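Local coordinates for ESX secretion system protein EccC (Thermomonospora curvata, PDB 4NH0) that forms part of the type VII (ESX) secretion system as a weak ATPase that may act as the translocase subunit exporting proteins such as EsxA and EsxB, at residues 765-769 and 799-803; 681-686 and 707-711. One frame throughout, in Å; residues are numbered along the deposited sequence.

Both interactions belong to the second FtsK domain and its RecA-like sheet. Along the chain, both segments of interaction 2 precede those of interaction 1. Their centres lie 13 Å apart and their nearest atoms about 6 Å apart, so they do not touch, but strand 689-694 stands between them. The ring of its Phe691 meets that of Phe769 in interaction 1 and packs against His709 of interaction 2, while the side-chain amide of Gln690 bonds through OE1 to Gly766 N and through NE2 to Pro686 O. Interaction 2 packs the end of helix 669-683 against the approach to edge strand 710-714; interaction 1 pairs inner strands 767-772 and 801-807. Both lie away from the ATP sites.

Interaction 1: residues 765-769 and 799-803; sequences FGDVF and YGIHV
Val768 with Ile801 and Phe769 with His802 pair as parallel strands, the N-to-C directions of strands 767-769 and 801-803 lying about 24° apart. Two backbone bonds hold the pairing: Val768 N gives its hydrogen to Gly800 O at 3.0 Å, and His802 N to Val768 O at 2.8 Å, the latter nearly straight. Two CA-H...O contacts, from Asp767 to Gly800 O and from Phe769 to His802 O, accompany them. Gly800, beside Asp767, has a positive phi, a conformation that glycine adopts easily.

The aromatic contact lies on the face of the sheet bearing Phe769 and His802. Their rings form an offset stack, centroids 4.5 Å apart and planes at 16°, with Phe769 CE2 over the imidazole and His802 CD2 over the rim of the phenyl ring. Both side chains have CG beside the backbone N, opposite the carbonyl carbon (chi1 -65° in Phe769), and therefore run side by side in the same direction. Phe691 adds a third ring next to Phe769.

Polar groups meet at the imidazole edge. NE2 of His802 points at Asp767 OD2, 2.9 Å away, in the imidazole plane, although the position of OD2 is doubtful, so the detail of this bond is uncertain. The same oxygen, with the same doubt about its place, is also paired with Arg752 in a salt bridge. His802 ND1 bonds to Gly657 O; histidine suits a place that uses both ring nitrogens and a flat face.

Val768 and Ile801, beta-branched residues well suited to strands, occupy the other face, where Val768 packs on Leu732 of helix 719-742. Neighbouring parallel strands joined through helices 775-781 and 784-795 make a beta-alpha-beta crossover, as in the RecA-like core of P-loop NTPases.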
ATOM      1  N   PHE A 765     -23.083   1.802   9.680  1.00 49.67           N
ATOM      2  CA  PHE A 765     -21.745   1.839   9.107  1.00 49.12           C
ATOM      3  C   PHE A 765     -21.229   3.266   9.006  1.00 52.47           C
ATOM      4  O   PHE A 765     -22.000   4.222   9.077  1.00 45.87           O
ATOM      5  CB  PHE A 765     -21.733   1.198   7.717  1.00 46.55           C
ATOM      6  CG  PHE A 765     -21.969  -0.283   7.721  1.00 44.03           C
ATOM      7  CD1 PHE A 765     -20.916  -1.162   7.889  1.00 44.67           C
ATOM      8  CD2 PHE A 765     -23.240  -0.795   7.538  1.00 50.51           C
ATOM      9  CE1 PHE A 765     -21.129  -2.523   7.887  1.00 42.63           C
ATOM     10  CE2 PHE A 765     -23.457  -2.155   7.533  1.00 49.58           C
ATOM     11  CZ  PHE A 765     -22.400  -3.020   7.710  1.00 36.13           C
ATOM     12  N   GLY A 766     -19.920   3.401   8.836  1.00 51.11           N
ATOM     13  CA  GLY A 766     -19.309   4.687   8.557  1.00 52.43           C
ATOM     14  C   GLY A 766     -18.704   4.656   7.169  1.00 54.43           C
ATOM     15  O   GLY A 766     -19.406   4.420   6.187  1.00 52.79           O
ATOM     16  N   ASP A 767     -17.399   4.893   7.083  1.00 54.68           N
ATOM     17  CA  ASP A 767     -16.676   4.716   5.830  1.00 48.37           C
ATOM     18  C   ASP A 767     -16.148   3.294   5.742  1.00 49.96           C
ATOM     19  O   ASP A 767     -15.292   2.893   6.528  1.00 59.20           O
ATOM     20  CB  ASP A 767     -15.528   5.717   5.712  1.00 53.05           C
ATOM     21  CG  ASP A 767     -16.000   7.102   5.328  1.00 56.15           C
ATOM     22  OD1 ASP A 767     -16.348   7.884   6.234  1.00 51.21           O
ATOM     23  OD2 ASP A 767     -16.021   7.410   4.120  1.00 40.39           O
ATOM     24  N   VAL A 768     -16.665   2.532   4.786  1.00 46.90           N
ATOM     25  CA  VAL A 768     -16.300   1.128   4.654  1.00 44.35           C
ATOM     26  C   VAL A 768     -15.172   0.939   3.650  1.00 53.24           C
ATOM     27  O   VAL A 768     -15.200   1.502   2.557  1.00 52.62           O
ATOM     28  CB  VAL A 768     -17.509   0.282   4.233  1.00 38.14           C
ATOM     29  CG1 VAL A 768     -17.152  -1.191   4.232  1.00 45.12           C
ATOM     30  CG2 VAL A 768     -18.667   0.537   5.171  1.00 40.65           C
ATOM     31  N   PHE A 769     -14.175   0.146   4.031  1.00 56.10           N
ATOM     32  CA  PHE A 769     -13.029  -0.119   3.172  1.00 40.54           C
ATOM     33  C   PHE A 769     -12.941  -1.596   2.810  1.00 39.61           C
ATOM     34  O   PHE A 769     -12.797  -2.451   3.683  1.00 66.43           O
ATOM     35  CB  PHE A 769     -11.737   0.331   3.853  1.00 43.68           C
ATOM     36  CG  PHE A 769     -11.646   1.813   4.067  1.00 44.08           C
ATOM     37  CD1 PHE A 769     -12.202   2.400   5.189  1.00 51.82           C
ATOM     38  CD2 PHE A 769     -10.998   2.618   3.150  1.00 37.22           C
ATOM     39  CE1 PHE A 769     -12.120   3.764   5.385  1.00 50.26           C
ATOM     40  CE2 PHE A 769     -10.914   3.982   3.342  1.00 42.07           C
ATOM     41  CZ  PHE A 769     -11.475   4.555   4.462  1.00 49.02           C
ATOM     42  N   TYR A 799     -20.839   7.432  -1.619  1.00 52.10           N
ATOM     43  CA  TYR A 799     -21.647   6.847  -0.559  1.00 52.98           C
ATOM     44  C   TYR A 799     -20.788   6.230   0.537  1.00 48.72           C
ATOM     45  O   TYR A 799     -21.270   5.433   1.338  1.00 58.24           O
ATOM     46  CB  TYR A 799     -22.601   5.802  -1.139  1.00 44.61           C
ATOM     47  CG  TYR A 799     -23.625   6.389  -2.081  1.00 43.64           C
ATOM     48  CD1 TYR A 799     -24.661   7.178  -1.602  1.00 57.30           C
ATOM     49  CD2 TYR A 799     -23.557   6.162  -3.446  1.00 38.08           C
ATOM     50  CE1 TYR A 799     -25.599   7.721  -2.454  1.00 55.97           C
ATOM     51  CE2 TYR A 799     -24.493   6.702  -4.307  1.00 51.80           C
ATOM     52  CZ  TYR A 799     -25.510   7.481  -3.805  1.00 48.23           C
ATOM     53  OH  TYR A 799     -26.446   8.022  -4.654  1.00 58.91           O
ATOM     54  N   GLY A 800     -19.513   6.601   0.570  1.00 51.35           N
ATOM     55  CA  GLY A 800     -18.625   6.183   1.638  1.00 52.04           C
ATOM     56  C   GLY A 800     -18.111   4.761   1.542  1.00 56.71           C
ATOM     57  O   GLY A 800     -17.709   4.175   2.547  1.00 57.56           O
ATOM     58  N   ILE A 801     -18.122   4.199   0.340  1.00 55.24           N
ATOM     59  CA  ILE A 801     -17.546   2.878   0.123  1.00 39.28           C
ATOM     60  C   ILE A 801     -16.232   3.013  -0.634  1.00 49.83           C
ATOM     61  O   ILE A 801     -16.202   3.490  -1.767  1.00 50.87           O
ATOM     62  CB  ILE A 801     -18.498   1.948  -0.654  1.00 31.67           C
ATOM     63  CG1 ILE A 801     -19.616   1.436   0.256  1.00 36.61           C
ATOM     64  CG2 ILE A 801     -17.741   0.759  -1.209  1.00 42.61           C
ATOM     65  CD1 ILE A 801     -20.775   2.387   0.419  1.00 49.73           C
ATOM     66  N   HIS A 802     -15.143   2.601   0.006  1.00 48.41           N
ATOM     67  CA  HIS A 802     -13.822   2.692  -0.599  1.00 46.73           C
ATOM     68  C   HIS A 802     -13.288   1.310  -0.940  1.00 47.81           C
ATOM     69  O   HIS A 802     -13.557   0.342  -0.232  1.00 51.02           O
ATOM     70  CB  HIS A 802     -12.840   3.398   0.338  1.00 50.08           C
ATOM     71  CG  HIS A 802     -13.350   4.686   0.903  1.00 46.77           C
ATOM     72  ND1 HIS A 802     -12.872   5.914   0.501  1.00 57.34           N
ATOM     73  CD2 HIS A 802     -14.283   4.937   1.850  1.00 47.00           C
ATOM     74  CE1 HIS A 802     -13.495   6.867   1.171  1.00 61.42           C
ATOM     75  NE2 HIS A 802     -14.357   6.301   1.995  1.00 50.52           N
ATOM     76  N   VAL A 803     -12.528   1.222  -2.026  1.00 58.42           N
ATOM     77  CA  VAL A 803     -11.807  -0.002  -2.338  1.00 56.23           C
ATOM     78  C   VAL A 803     -10.312   0.223  -2.146  1.00 64.25           C
ATOM     79  O   VAL A 803      -9.776   1.271  -2.509  1.00 64.29           O
ATOM     80  CB  VAL A 803     -12.087  -0.496  -3.777  1.00 56.52           C
ATOM     81  CG1 VAL A 803     -13.538  -0.922  -3.921  1.00 57.37           C
ATOM     82  CG2 VAL A 803     -11.740   0.572  -4.799  1.00 53.67           C
TER

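Interaction 2: residues 681-686 and 707-711; sequences ALLHTP and LPHVG
Pro686 and His709 bring their backbones together, CA atoms 4.4 Å apart, where the chain leaving helix 669-683 passes the loop that leads into strand 710-714. The imidazole of His709 is the centre of the contact, sandwiched by two CH-pi contacts. Pro686 CG lies over one face, 3.7 Å from the His709 ring centroid, and Ala681 CB over the opposite face, 3.8 Å from the same centroid. Alanine is small enough to bring the helix close to the ring, and proline offers a rigid row of CH groups.

At its edge the ring makes one polar link: His709 NE2 gives its hydrogen to His684 O at 2.7 Å, with an N-H...O angle of 156°. The acceptor lies near the imidazole plane, whereas the donor sits 38° out of the carbonyl plane. With CG opposite the carbonyl carbon (chi1 -61°), the ring reaches between the two flanking residues. Replacing this histidine by an alanine is likely to leave His684 O without its donor and a gap between Pro686 and Ala681.

Beside the sandwich, Pro686 CG meets Pro708 CB at 3.6 Å, an apolar join between two stiff rings. Val689 and Phe691 of the neighbouring strand also touch His709. The helix that follows the P-loop is thereby tied at its far end to the loop that leads into the edge strand, within the alpha/beta architecture of a RecA-like P-loop domain.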
ATOM      1  N   ALA A 681      -6.865   3.398  11.524  1.00 56.81           N
ATOM      2  CA  ALA A 681      -7.392   2.879  12.779  1.00 66.44           C
ATOM      3  C   ALA A 681      -6.968   3.749  13.957  1.00 66.54           C
ATOM      4  O   ALA A 681      -7.654   3.805  14.976  1.00 55.75           O
ATOM      5  CB  ALA A 681      -6.938   1.446  12.990  1.00 52.46           C
ATOM      6  N   LEU A 682      -5.834   4.427  13.808  1.00 65.32           N
ATOM      7  CA  LEU A 682      -5.303   5.272  14.868  1.00 67.98           C
ATOM      8  C   LEU A 682      -5.956   6.649  14.893  1.00 73.27           C
ATOM      9  O   LEU A 682      -6.017   7.290  15.937  1.00 69.87           O
ATOM     10  CB  LEU A 682      -3.789   5.425  14.720  1.00 55.52           C
ATOM     11  CG  LEU A 682      -2.940   4.199  15.060  1.00 57.78           C
ATOM     12  CD1 LEU A 682      -1.484   4.443  14.707  1.00 47.27           C
ATOM     13  CD2 LEU A 682      -3.085   3.843  16.528  1.00 54.82           C
ATOM     14  N   LEU A 683      -6.439   7.103  13.743  1.00 63.19           N
ATOM     15  CA  LEU A 683      -7.024   8.435  13.642  1.00 64.68           C
ATOM     16  C   LEU A 683      -8.543   8.392  13.553  1.00 70.77           C
ATOM     17  O   LEU A 683      -9.192   9.425  13.399  1.00 73.28           O
ATOM     18  CB  LEU A 683      -6.455   9.175  12.431  1.00 69.65           C
ATOM     19  CG  LEU A 683      -4.963   9.504  12.487  1.00 68.46           C
ATOM     20  CD1 LEU A 683      -4.507  10.160  11.196  1.00 66.18           C
ATOM     21  CD2 LEU A 683      -4.663  10.396  13.677  1.00 60.53           C
ATOM     22  N   HIS A 684      -9.110   7.194  13.644  1.00 71.99           N
ATOM     23  CA  HIS A 684     -10.556   7.034  13.559  1.00 62.81           C
ATOM     24  C   HIS A 684     -11.063   5.977  14.528  1.00 67.83           C
ATOM     25  O   HIS A 684     -10.331   5.068  14.914  1.00 71.86           O
ATOM     26  CB  HIS A 684     -10.972   6.668  12.134  1.00 61.66           C
ATOM     27  CG  HIS A 684     -10.505   7.642  11.098  1.00 59.25           C
ATOM     28  ND1 HIS A 684      -9.220   7.639  10.600  1.00 69.41           N
ATOM     29  CD2 HIS A 684     -11.151   8.649  10.466  1.00 60.87           C
ATOM     30  CE1 HIS A 684      -9.095   8.605   9.707  1.00 71.12           C
ATOM     31  NE2 HIS A 684     -10.252   9.232   9.608  1.00 63.08           N
ATOM     32  N   THR A 685     -12.327   6.106  14.917  1.00 64.96           N
ATOM     33  CA  THR A 685     -12.975   5.123  15.771  1.00 59.83           C
ATOM     34  C   THR A 685     -13.642   4.063  14.899  1.00 65.43           C
ATOM     35  O   THR A 685     -13.980   4.337  13.749  1.00 68.63           O
ATOM     36  CB  THR A 685     -14.018   5.782  16.697  1.00 66.04           C
ATOM     37  OG1 THR A 685     -15.140   6.223  15.924  1.00 61.24           O
ATOM     38  CG2 THR A 685     -13.411   6.968  17.424  1.00 86.60           C
ATOM     39  N   PRO A 686     -13.824   2.846  15.438  1.00 69.83           N
ATOM     40  CA  PRO A 686     -14.464   1.754  14.693  1.00 58.22           C
ATOM     41  C   PRO A 686     -15.868   2.089  14.186  1.00 58.32           C
ATOM     42  O   PRO A 686     -16.382   1.383  13.321  1.00 60.06           O
ATOM     43  CB  PRO A 686     -14.520   0.625  15.721  1.00 65.96           C
ATOM     44  CG  PRO A 686     -13.376   0.895  16.621  1.00 66.80           C
ATOM     45  CD  PRO A 686     -13.294   2.385  16.732  1.00 66.30           C
ATOM     46  N   LEU A 707      -8.571  -6.275  15.484  1.00 57.82           N
ATOM     47  CA  LEU A 707      -8.864  -4.849  15.528  1.00 59.83           C
ATOM     48  C   LEU A 707     -10.367  -4.629  15.605  1.00 60.23           C
ATOM     49  O   LEU A 707     -11.135  -5.350  14.971  1.00 72.49           O
ATOM     50  CB  LEU A 707      -8.295  -4.135  14.301  1.00 60.61           C
ATOM     51  CG  LEU A 707      -6.853  -3.635  14.371  1.00 52.48           C
ATOM     52  CD1 LEU A 707      -6.419  -3.099  13.021  1.00 45.37           C
ATOM     53  CD2 LEU A 707      -6.716  -2.565  15.437  1.00 53.32           C
ATOM     54  N   PRO A 708     -10.794  -3.632  16.388  1.00 47.67           N
ATOM     55  CA  PRO A 708     -12.219  -3.308  16.463  1.00 66.87           C
ATOM     56  C   PRO A 708     -12.711  -2.636  15.185  1.00 59.63           C
ATOM     57  O   PRO A 708     -13.916  -2.519  14.973  1.00 69.89           O
ATOM     58  CB  PRO A 708     -12.296  -2.355  17.657  1.00 61.94           C
ATOM     59  CG  PRO A 708     -10.952  -1.720  17.708  1.00 57.71           C
ATOM     60  CD  PRO A 708      -9.983  -2.778  17.272  1.00 56.11           C
ATOM     61  N   HIS A 709     -11.775  -2.210  14.342  1.00 61.62           N
ATOM     62  CA  HIS A 709     -12.114  -1.539  13.092  1.00 67.66           C
ATOM     63  C   HIS A 709     -12.407  -2.529  11.969  1.00 58.83           C
ATOM     64  O   HIS A 709     -13.145  -2.214  11.038  1.00 57.24           O
ATOM     65  CB  HIS A 709     -10.984  -0.600  12.668  1.00 59.77           C
ATOM     66  CG  HIS A 709     -10.696   0.484  13.660  1.00 54.99           C
ATOM     67  ND1 HIS A 709     -10.020   0.253  14.839  1.00 59.68           N
ATOM     68  CD2 HIS A 709     -10.990   1.805  13.647  1.00 60.27           C
ATOM     69  CE1 HIS A 709      -9.910   1.386  15.509  1.00 63.04           C
ATOM     70  NE2 HIS A 709     -10.491   2.343  14.808  1.00 61.91           N
ATOM     71  N   VAL A 710     -11.827  -3.722  12.052  1.00 55.06           N
ATOM     72  CA  VAL A 710     -12.069  -4.740  11.038  1.00 59.42           C
ATOM     73  C   VAL A 710     -13.264  -5.601  11.425  1.00 67.47           C
ATOM     74  O   VAL A 710     -13.580  -5.750  12.605  1.00 74.59           O
ATOM     75  CB  VAL A 710     -10.836  -5.637  10.816  1.00 55.76           C
ATOM     76  CG1 VAL A 710      -9.602  -4.788  10.562  1.00 48.08           C
ATOM     77  CG2 VAL A 710     -10.618  -6.550  12.005  1.00 64.35           C
ATOM     78  N   GLY A 711     -13.934  -6.160  10.423  1.00 54.02           N
ATOM     79  CA  GLY A 711     -15.105  -6.980  10.661  1.00 55.39           C
ATOM     80  C   GLY A 711     -14.958  -8.365  10.070  1.00 64.84           C
ATOM     81  O   GLY A 711     -15.634  -9.303  10.489  1.00 76.67           O
TER